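Local coordinates for protein glycosyl hydrolase family 88 (Pedobacter heparinus, PDB 3WIW) that hydrolyses unsaturated glucuronyl residues from heparin-derived fragments, as an alpha6/alpha6-barrel enzyme of glycoside hydrolase family 88, at residues Phe78-Trp83 / Glu97-Thr102; His235-Thr239 / Trp292-Val296; Thr256-Lys260 / Asp318-Gln322. All coordinates share one frame; numbering follows the deposited sequence.

Interaction 1. Residues Phe78-Trp83 / Glu97-Thr102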
loop_
_atom_site.group_PDB
_atom_site.type_symbol
_atom_site.label_atom_id
_atom_site.label_comp_id
_atom_site.label_asym_id
_atom_site.label_seq_id
_atom_site.Cartn_x
_atom_site.Cartn_y
_atom_site.Cartn_z
ATOM N N PHE A 78 0.444 9.161 -6.155
ATOM C CA PHE A 78 1.286 10.352 -6.307
ATOM C C PHE A 78 0.789 11.547 -5.463
ATOM O O PHE A 78 1.576 12.102 -4.698
ATOM C CB PHE A 78 1.465 10.724 -7.762
ATOM C CG PHE A 78 2.337 11.922 -7.964
ATOM C CD1 PHE A 78 3.695 11.878 -7.639
ATOM C CD2 PHE A 78 1.808 13.094 -8.473
ATOM C CE1 PHE A 78 4.501 12.984 -7.827
ATOM C CE2 PHE A 78 2.602 14.211 -8.668
ATOM C CZ PHE A 78 3.958 14.164 -8.348
ATOM N N PRO A 79 -0.517 11.909 -5.532
ATOM C CA PRO A 79 -0.928 12.990 -4.621
ATOM C C PRO A 79 -0.720 12.611 -3.145
ATOM O O PRO A 79 -0.326 13.458 -2.350
ATOM C CB PRO A 79 -2.402 13.231 -4.958
ATOM C CG PRO A 79 -2.815 12.120 -5.871
ATOM C CD PRO A 79 -1.564 11.549 -6.499
ATOM N N GLY A 80 -0.935 11.352 -2.782
ATOM C CA GLY A 80 -0.656 10.916 -1.427
ATOM C C GLY A 80 0.793 11.114 -1.036
ATOM O O GLY A 80 1.102 11.547 0.081
ATOM N N THR A 81 1.696 10.800 -1.956
ATOM C CA THR A 81 3.134 10.953 -1.721
ATOM C C THR A 81 3.492 12.425 -1.524
ATOM O O THR A 81 4.330 12.768 -0.669
ATOM C CB THR A 81 3.942 10.309 -2.858
ATOM O OG1 THR A 81 3.466 8.967 -3.020
ATOM C CG2 THR A 81 5.430 10.273 -2.525
ATOM N N LEU A 82 2.830 13.302 -2.281
ATOM C CA LEU A 82 3.002 14.736 -2.088
ATOM C C LEU A 82 2.560 15.170 -0.683
ATOM O O LEU A 82 3.257 15.949 -0.023
ATOM C CB LEU A 82 2.240 15.524 -3.166
ATOM C CG LEU A 82 2.809 15.485 -4.595
ATOM C CD1 LEU A 82 1.814 16.106 -5.565
ATOM C CD2 LEU A 82 4.172 16.195 -4.660
ATOM N N TRP A 83 1.421 14.654 -0.202
ATOM C CA TRP A 83 1.005 14.958 1.172
ATOM C C TRP A 83 2.058 14.502 2.171
ATOM O O TRP A 83 2.425 15.239 3.093
ATOM C CB TRP A 83 -0.357 14.331 1.519
ATOM C CG TRP A 83 -1.499 15.011 0.820
ATOM C CD1 TRP A 83 -2.291 14.478 -0.160
ATOM C CD2 TRP A 83 -1.927 16.372 0.995
ATOM N NE1 TRP A 83 -3.216 15.413 -0.570
ATOM C CE2 TRP A 83 -3.002 16.588 0.107
ATOM C CE3 TRP A 83 -1.503 17.424 1.816
ATOM C CZ2 TRP A 83 -3.667 17.819 0.018
ATOM C CZ3 TRP A 83 -2.148 18.643 1.720
ATOM C CH2 TRP A 83 -3.239 18.825 0.841
ATOM N N GLU A 97 0.978 21.666 -4.201
ATOM C CA GLU A 97 0.976 20.672 -5.263
ATOM C C GLU A 97 0.081 19.495 -4.896
ATOM O O GLU A 97 -0.654 18.979 -5.738
ATOM C CB GLU A 97 2.401 20.195 -5.561
ATOM C CG GLU A 97 3.332 21.282 -6.111
ATOM C CD GLU A 97 3.123 21.569 -7.588
ATOM O OE1 GLU A 97 2.046 21.239 -8.137
ATOM O OE2 GLU A 97 4.051 22.134 -8.203
ATOM N N ALA A 98 0.132 19.061 -3.640
ATOM C CA ALA A 98 -0.721 17.951 -3.225
ATOM C C ALA A 98 -2.197 18.291 -3.426
ATOM O O ALA A 98 -2.944 17.456 -3.900
ATOM C CB ALA A 98 -0.449 17.545 -1.786
ATOM N N LYS A 99 -2.592 19.523 -3.131
ATOM C CA LYS A 99 -3.973 19.962 -3.350
ATOM C C LYS A 99 -4.340 19.853 -4.849
ATOM O O LYS A 99 -5.368 19.271 -5.202
ATOM C CB LYS A 99 -4.139 21.388 -2.850
ATOM C CG LYS A 99 -5.502 21.977 -3.123
ATOM C CD LYS A 99 -5.634 23.374 -2.544
ATOM C CE LYS A 99 -7.031 23.880 -2.784
ATOM N NZ LYS A 99 -7.227 25.271 -2.305
ATOM N N ARG A 100 -3.493 20.409 -5.718
ATOM C CA ARG A 100 -3.738 20.392 -7.167
ATOM C C ARG A 100 -3.902 18.963 -7.701
ATOM O O ARG A 100 -4.842 18.653 -8.448
ATOM C CB ARG A 100 -2.543 21.007 -7.925
ATOM C CG ARG A 100 -2.500 22.497 -8.070
ATOM C CD ARG A 100 -1.802 22.848 -9.399
ATOM N NE ARG A 100 -0.483 22.237 -9.562
ATOM C CZ ARG A 100 0.034 21.872 -10.733
ATOM N NH1 ARG A 100 1.244 21.342 -10.788
ATOM N NH2 ARG A 100 -0.657 22.029 -11.852
ATOM N N PHE A 101 -2.968 18.091 -7.335
ATOM C CA PHE A 101 -2.998 16.712 -7.830
ATOM C C PHE A 101 -4.127 15.883 -7.186
ATOM O O PHE A 101 -4.615 14.927 -7.782
ATOM C CB PHE A 101 -1.613 16.059 -7.676
ATOM C CG PHE A 101 -0.626 16.492 -8.735
ATOM C CD1 PHE A 101 0.127 17.649 -8.583
ATOM C CD2 PHE A 101 -0.478 15.751 -9.900
ATOM C CE1 PHE A 101 1.021 18.056 -9.584
ATOM C CE2 PHE A 101 0.428 16.141 -10.895
ATOM C CZ PHE A 101 1.171 17.292 -10.734
ATOM N N THR A 102 -4.535 16.245 -5.973
ATOM C CA THR A 102 -5.676 15.589 -5.333
ATOM C C THR A 102 -7.001 15.948 -6.009
ATOM O O THR A 102 -7.783 15.072 -6.381
ATOM C CB THR A 102 -5.730 15.899 -3.815
ATOM O OG1 THR A 102 -4.558 15.362 -3.198
ATOM C CG2 THR A 102 -6.934 15.256 -3.158
#

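Interaction 2. Residues His235-Thr239 / Trp292-Val296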
loop_
_atom_site.group_PDB
_atom_site.type_symbol
_atom_site.label_atom_id
_atom_site.label_comp_id
_atom_site.label_asym_id
_atom_site.label_seq_id
_atom_site.Cartn_x
_atom_site.Cartn_y
_atom_site.Cartn_z
ATOM N N HIS A 235 -2.846 -14.587 -8.758
ATOM C CA HIS A 235 -3.027 -13.730 -9.908
ATOM C C HIS A 235 -1.674 -13.146 -10.307
ATOM O O HIS A 235 -1.267 -13.278 -11.455
ATOM C CB HIS A 235 -4.080 -12.650 -9.644
ATOM C CG HIS A 235 -4.385 -11.815 -10.839
ATOM N ND1 HIS A 235 -5.040 -12.314 -11.946
ATOM C CD2 HIS A 235 -4.139 -10.509 -11.098
ATOM C CE1 HIS A 235 -5.176 -11.350 -12.839
ATOM N NE2 HIS A 235 -4.630 -10.250 -12.351
ATOM N N GLN A 236 -0.953 -12.556 -9.365
ATOM C CA GLN A 236 0.339 -11.938 -9.690
ATOM C C GLN A 236 1.569 -12.631 -9.093
ATOM O O GLN A 236 2.706 -12.147 -9.260
ATOM C CB GLN A 236 0.308 -10.431 -9.394
ATOM C CG GLN A 236 -0.579 -9.727 -10.437
ATOM C CD GLN A 236 -0.894 -8.295 -10.155
ATOM O OE1 GLN A 236 -1.015 -7.900 -9.018
ATOM N NE2 GLN A 236 -1.073 -7.508 -11.209
ATOM N N GLY A 237 1.364 -13.781 -8.452
ATOM C CA GLY A 237 2.478 -14.569 -7.954
ATOM C C GLY A 237 2.931 -15.667 -8.894
ATOM O O GLY A 237 2.412 -15.834 -9.996
ATOM N N LEU A 238 3.914 -16.428 -8.441
ATOM C CA LEU A 238 4.469 -17.508 -9.224
ATOM C C LEU A 238 3.493 -18.651 -9.522
ATOM O O LEU A 238 3.416 -19.119 -10.669
ATOM C CB LEU A 238 5.686 -18.057 -8.484
ATOM C CG LEU A 238 6.535 -19.078 -9.231
ATOM C CD1 LEU A 238 7.374 -18.381 -10.308
ATOM C CD2 LEU A 238 7.451 -19.829 -8.256
ATOM N N THR A 239 2.771 -19.122 -8.503
ATOM C CA THR A 239 1.825 -20.237 -8.663
ATOM C C THR A 239 0.681 -20.073 -7.670
ATOM O O THR A 239 0.767 -19.278 -6.733
ATOM C CB THR A 239 2.448 -21.618 -8.352
ATOM O OG1 THR A 239 2.634 -21.739 -6.937
ATOM C CG2 THR A 239 3.790 -21.864 -9.070
ATOM N N TRP A 292 10.567 -11.081 -5.684
ATOM C CA TRP A 292 9.212 -10.710 -6.064
ATOM C C TRP A 292 8.180 -11.766 -5.620
ATOM O O TRP A 292 7.014 -11.448 -5.364
ATOM C CB TRP A 292 9.140 -10.448 -7.574
ATOM C CG TRP A 292 9.276 -11.702 -8.368
ATOM C CD1 TRP A 292 10.451 -12.336 -8.716
ATOM C CD2 TRP A 292 8.220 -12.512 -8.881
ATOM N NE1 TRP A 292 10.162 -13.512 -9.396
ATOM C CE2 TRP A 292 8.797 -13.634 -9.511
ATOM C CE3 TRP A 292 6.822 -12.402 -8.850
ATOM C CZ2 TRP A 292 8.016 -14.624 -10.140
ATOM C CZ3 TRP A 292 6.046 -13.388 -9.473
ATOM C CH2 TRP A 292 6.651 -14.485 -10.095
ATOM N N ASP A 293 8.609 -13.020 -5.510
ATOM C CA ASP A 293 7.810 -14.093 -4.941
ATOM C C ASP A 293 8.767 -14.914 -4.086
ATOM O O ASP A 293 9.878 -15.259 -4.527
ATOM C CB ASP A 293 7.156 -14.943 -6.044
ATOM C CG ASP A 293 6.165 -15.974 -5.501
ATOM O OD1 ASP A 293 6.573 -16.890 -4.742
ATOM O OD2 ASP A 293 4.955 -15.894 -5.842
ATOM N N PHE A 294 8.356 -15.227 -2.854
ATOM C CA PHE A 294 9.242 -15.910 -1.916
ATOM C C PHE A 294 9.598 -17.335 -2.344
ATOM O O PHE A 294 10.557 -17.906 -1.820
ATOM C CB PHE A 294 8.614 -15.983 -0.517
ATOM C CG PHE A 294 8.687 -14.684 0.274
ATOM C CD1 PHE A 294 7.787 -13.644 0.085
ATOM C CD2 PHE A 294 9.661 -14.526 1.251
ATOM C CE1 PHE A 294 7.877 -12.473 0.841
ATOM C CE2 PHE A 294 9.756 -13.354 2.004
ATOM C CZ PHE A 294 8.861 -12.326 1.789
ATOM N N ASP A 295 8.844 -17.908 -3.291
ATOM C CA ASP A 295 8.999 -19.323 -3.623
ATOM C C ASP A 295 9.780 -19.610 -4.894
ATOM O O ASP A 295 9.877 -20.765 -5.314
ATOM C CB ASP A 295 7.648 -20.033 -3.603
ATOM C CG ASP A 295 7.040 -20.030 -2.220
ATOM O OD1 ASP A 295 7.784 -20.061 -1.224
ATOM O OD2 ASP A 295 5.826 -19.945 -2.104
ATOM N N VAL A 296 10.322 -18.579 -5.529
ATOM C CA VAL A 296 11.141 -18.800 -6.708
ATOM C C VAL A 296 12.356 -19.670 -6.401
ATOM O O VAL A 296 12.880 -19.681 -5.295
ATOM C CB VAL A 296 11.607 -17.489 -7.357
ATOM C CG1 VAL A 296 10.399 -16.683 -7.832
ATOM C CG2 VAL A 296 12.489 -16.668 -6.412
#

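Interaction 3. Residues Thr256-Lys260 / Asp318-Gln322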
loop_
_atom_site.group_PDB
_atom_site.type_symbol
_atom_site.label_atom_id
_atom_site.label_comp_id
_atom_site.label_asym_id
_atom_site.label_seq_id
_atom_site.Cartn_x
_atom_site.Cartn_y
_atom_site.Cartn_z
ATOM N N THR A 256 -2.067 -5.235 10.654
ATOM C CA THR A 256 -1.518 -4.199 11.518
ATOM C C THR A 256 -2.475 -2.998 11.563
ATOM O O THR A 256 -2.836 -2.507 12.642
ATOM C CB THR A 256 -0.114 -3.806 11.035
ATOM O OG1 THR A 256 0.732 -4.966 11.083
ATOM C CG2 THR A 256 0.444 -2.722 11.917
ATOM N N MET A 257 -2.916 -2.559 10.386
ATOM C CA MET A 257 -3.850 -1.443 10.266
ATOM C C MET A 257 -5.228 -1.818 10.833
ATOM O O MET A 257 -5.870 -0.999 11.510
ATOM C CB MET A 257 -3.903 -0.980 8.804
ATOM C CG MET A 257 -5.001 0.016 8.463
ATOM S SD MET A 257 -6.626 -0.738 8.126
ATOM C CE MET A 257 -6.220 -1.693 6.660
ATOM N N SER A 258 -5.710 -3.043 10.592
ATOM C CA SER A 258 -7.016 -3.436 11.147
ATOM C C SER A 258 -6.961 -3.452 12.663
ATOM O O SER A 258 -7.938 -3.082 13.304
ATOM C CB SER A 258 -7.440 -4.806 10.639
ATOM O OG SER A 258 -7.840 -4.744 9.274
ATOM N N TYR A 259 -5.839 -3.896 13.250
ATOM C CA TYR A 259 -5.675 -3.778 14.696
ATOM C C TYR A 259 -5.738 -2.317 15.150
ATOM O O TYR A 259 -6.456 -1.976 16.094
ATOM C CB TYR A 259 -4.413 -4.466 15.221
ATOM C CG TYR A 259 -4.305 -4.291 16.726
ATOM C CD1 TYR A 259 -5.168 -4.962 17.592
ATOM C CD2 TYR A 259 -3.397 -3.396 17.277
ATOM C CE1 TYR A 259 -5.081 -4.790 18.957
ATOM C CE2 TYR A 259 -3.296 -3.221 18.651
ATOM C CZ TYR A 259 -4.145 -3.917 19.484
ATOM O OH TYR A 259 -4.051 -3.746 20.841
ATOM N N LYS A 260 -4.989 -1.454 14.480
ATOM C CA LYS A 260 -4.938 -0.041 14.845
ATOM C C LYS A 260 -6.342 0.566 14.864
ATOM O O LYS A 260 -6.686 1.330 15.772
ATOM C CB LYS A 260 -4.052 0.694 13.845
ATOM C CG LYS A 260 -3.809 2.168 14.114
ATOM C CD LYS A 260 -2.846 2.632 13.006
ATOM C CE LYS A 260 -2.206 3.982 13.222
ATOM N NZ LYS A 260 -1.343 4.246 12.029
ATOM N N ASP A 318 4.532 0.369 12.487
ATOM C CA ASP A 318 3.315 0.443 13.289
ATOM C C ASP A 318 3.187 -0.769 14.216
ATOM O O ASP A 318 2.785 -0.625 15.361
ATOM C CB ASP A 318 2.067 0.603 12.429
ATOM C CG ASP A 318 1.650 2.059 12.273
ATOM O OD1 ASP A 318 2.490 2.979 12.472
ATOM O OD2 ASP A 318 0.484 2.278 11.923
ATOM N N LEU A 319 3.545 -1.962 13.741
ATOM C CA LEU A 319 3.431 -3.146 14.585
ATOM C C LEU A 319 4.310 -2.991 15.820
ATOM O O LEU A 319 3.909 -3.375 16.933
ATOM C CB LEU A 319 3.822 -4.392 13.799
ATOM C CG LEU A 319 3.574 -5.729 14.493
ATOM C CD1 LEU A 319 2.101 -5.933 14.817
ATOM C CD2 LEU A 319 4.107 -6.889 13.644
ATOM N N SER A 320 5.507 -2.420 15.624
ATOM C CA SER A 320 6.451 -2.245 16.728
ATOM C C SER A 320 5.872 -1.397 17.879
ATOM O O SER A 320 6.267 -1.566 19.048
ATOM C CB SER A 320 7.780 -1.661 16.232
ATOM O OG SER A 320 7.730 -0.259 16.058
ATOM N N THR A 321 4.924 -0.507 17.569
ATOM C CA THR A 321 4.345 0.366 18.594
ATOM C C THR A 321 3.113 -0.239 19.249
ATOM O O THR A 321 2.627 0.275 20.265
ATOM C CB THR A 321 3.966 1.749 18.021
ATOM O OG1 THR A 321 2.850 1.614 17.125
ATOM C CG2 THR A 321 5.160 2.365 17.293
ATOM N N GLN A 322 2.587 -1.312 18.659
ATOM C CA GLN A 322 1.332 -1.921 19.112
ATOM C C GLN A 322 1.556 -3.112 20.033
ATOM O O GLN A 322 0.741 -3.390 20.912
ATOM C CB GLN A 322 0.504 -2.388 17.915
ATOM C CG GLN A 322 0.072 -1.299 16.978
ATOM C CD GLN A 322 -0.397 -1.861 15.656
ATOM O OE1 GLN A 322 -0.101 -3.007 15.304
ATOM N NE2 GLN A 322 -1.117 -1.064 14.914
HETATM O O HOH W 1 -1.475 -1.918 21.446
HETATM O O HOH W 2 1.378 5.519 12.588
#

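Interaction 1. Residues Phe78-Trp83 / Glu97-Thr102
F78 turns its ring edge into the face of F101, an edge-to-face (T-shaped) pair with centroids 5.1 Å apart and planes at 85°. CE2 of F78 leads, 3.7 Å from CD2 of F101 and displaced from the centre of that ring toward its rim. With CG opposite the backbone N (chi1 -179°), the F78 ring extends from its helix far enough to make this meeting. At the other end of the contact W83 makes a CH-pi interaction: the methyl CB of A98 sits over the five-membered ring, 3.4 Å from its centroid. Between the two aromatic groups the packing is aliphatic. CB of L82 rests 3.6 Å from CB of A98, its CD1 reaches CD1 of F101, and P79 lies against F101 CB.

The polar part is a short relay. W83 NE1 donates to T102 OG1 at 3.0 Å, the acceptor somewhat out of the indole plane, and T102 OG1 in turn donates to A98 O at 2.7 Å. That carbonyl also takes the helical bond from T102 N, from the opposite face of its plane.

Helices 77-89 and 92-103, successive in the chain, thus form a nearly antiparallel helical hairpin of the alpha6/alpha6-barrel, axes 8.4 Å apart at 161°. Helix 30-49 covers the phenylalanine end through A46 and A47, strand 55-59 adds N55, and helix 117-132 packs on P79, W83 and T102.

Interaction 2. Residues His235-Thr239 / Trp292-Val296
Q236 O comes to the edge of the W292 indole, in plane, 3.6 Å from CZ3, while CB of the adjacent D293 lies over one face of the ring, 3.7 Å above the plane and toward the rim. The side chains of L238 and W292 cross at about a right angle, CD1 of L238 lying 3.8 Å from CZ2 of W292. The other branch of L238, CD2, approaches D295 O. The D293 carboxylate is held at both oxygens: L238 N points almost straight at OD2 (2.9 Å, N-H...O angle 179°), although from above the carboxylate plane, and S242 OG is a second partner of OD2. The L238 bond ties the loop before helix 245-262 to the loop before helix 306-322. OD1 uses its anti lone pair to take D295 N at 2.9 Å, an Asx turn that shapes the second loop together with a type I beta turn from D293 to V296. The first torsion of D293 is trans (chi1 -173°), which swings the carboxylate across to L238. Replacing D293 by alanine is likely to leave L238 N without its acceptor, S242 OG without one of its partners and the turn without its bond to D295 N. T234 and R246, both predicted to bind substrate, lie close to G237 and Q236.

Interaction 3. Residues Thr256-Lys260 / Asp318-Gln322
K260 reaches D318 through a chain extended throughout: its CG points away from the backbone N (chi1 -176°) and the later torsions follow suit, which carries NZ across to the carboxylate of the neighbouring helix. Q322, in the conformer given, one of two, starts differently, with CG beside its own backbone N, then runs straight beyond CG and lays its amide across T256.

K260 NZ and D318 OD2 form a salt bridge of 2.7 Å, the nitrogen arriving on the syn side and slightly out of the carboxylate plane. A water completes the link, accepting from NZ and donating to D318 OD1. In this conformer Q322 NE2 donates to T256 O at 3.2 Å, from above the carbonyl plane. K260 N reaches the same oxygen from the opposite face, at 3.0 Å, so the helical bond is kept. Beside the amide, CG2 of T256 touches Q322 OE1 at 3.4 Å and also D318 CB, whereas its OG1 is turned back to L252 O. Y259 and Q322 lie alongside one another, pointing opposite ways, their ring and amide planes 74° apart, and CD2 at the ring edge of Y259 lies 3.7 Å from Q322 CD. A second water joins Y259 OH to Q322 O.

Helices 245-262 and 306-322 are both part of the alpha6/alpha6-barrel; here their segments diverge at 45° with axes 10.1 Å apart. Helix 265-279 packs on T256 and Y259, and R387 of helix 375-392 makes a long, weak ion pair with D318 OD2.

The chemistry is thus mixed: the ammonium and the weaker guanidinium partner would tend to keep D318 ionised, while the Q322 amide spends its NH on a helix carbonyl in one conformer, a tie that its second conformer leaves less certain.

All three contacts belong to one alpha6/alpha6-barrel, but their settings differ. Interaction 1 joins helices adjacent in sequence and is largely buried, with aromatic and aliphatic groups doing most of the work. Interaction 3 joins two more distant helices and is also mostly buried, yet relies on charge, amide and water-mediated bonds, with a lysine at its exposed margin. Interaction 2 joins loops, is partly buried, and lies nearest the predicted substrate-binding residues. Interactions 2 and 3 concern the same pair of helices: the loops of interaction 2 precede helices 245-262 and 306-322. Interaction 1 lies across the chain's centre from interaction 2, about 17 Å away between nearest atoms.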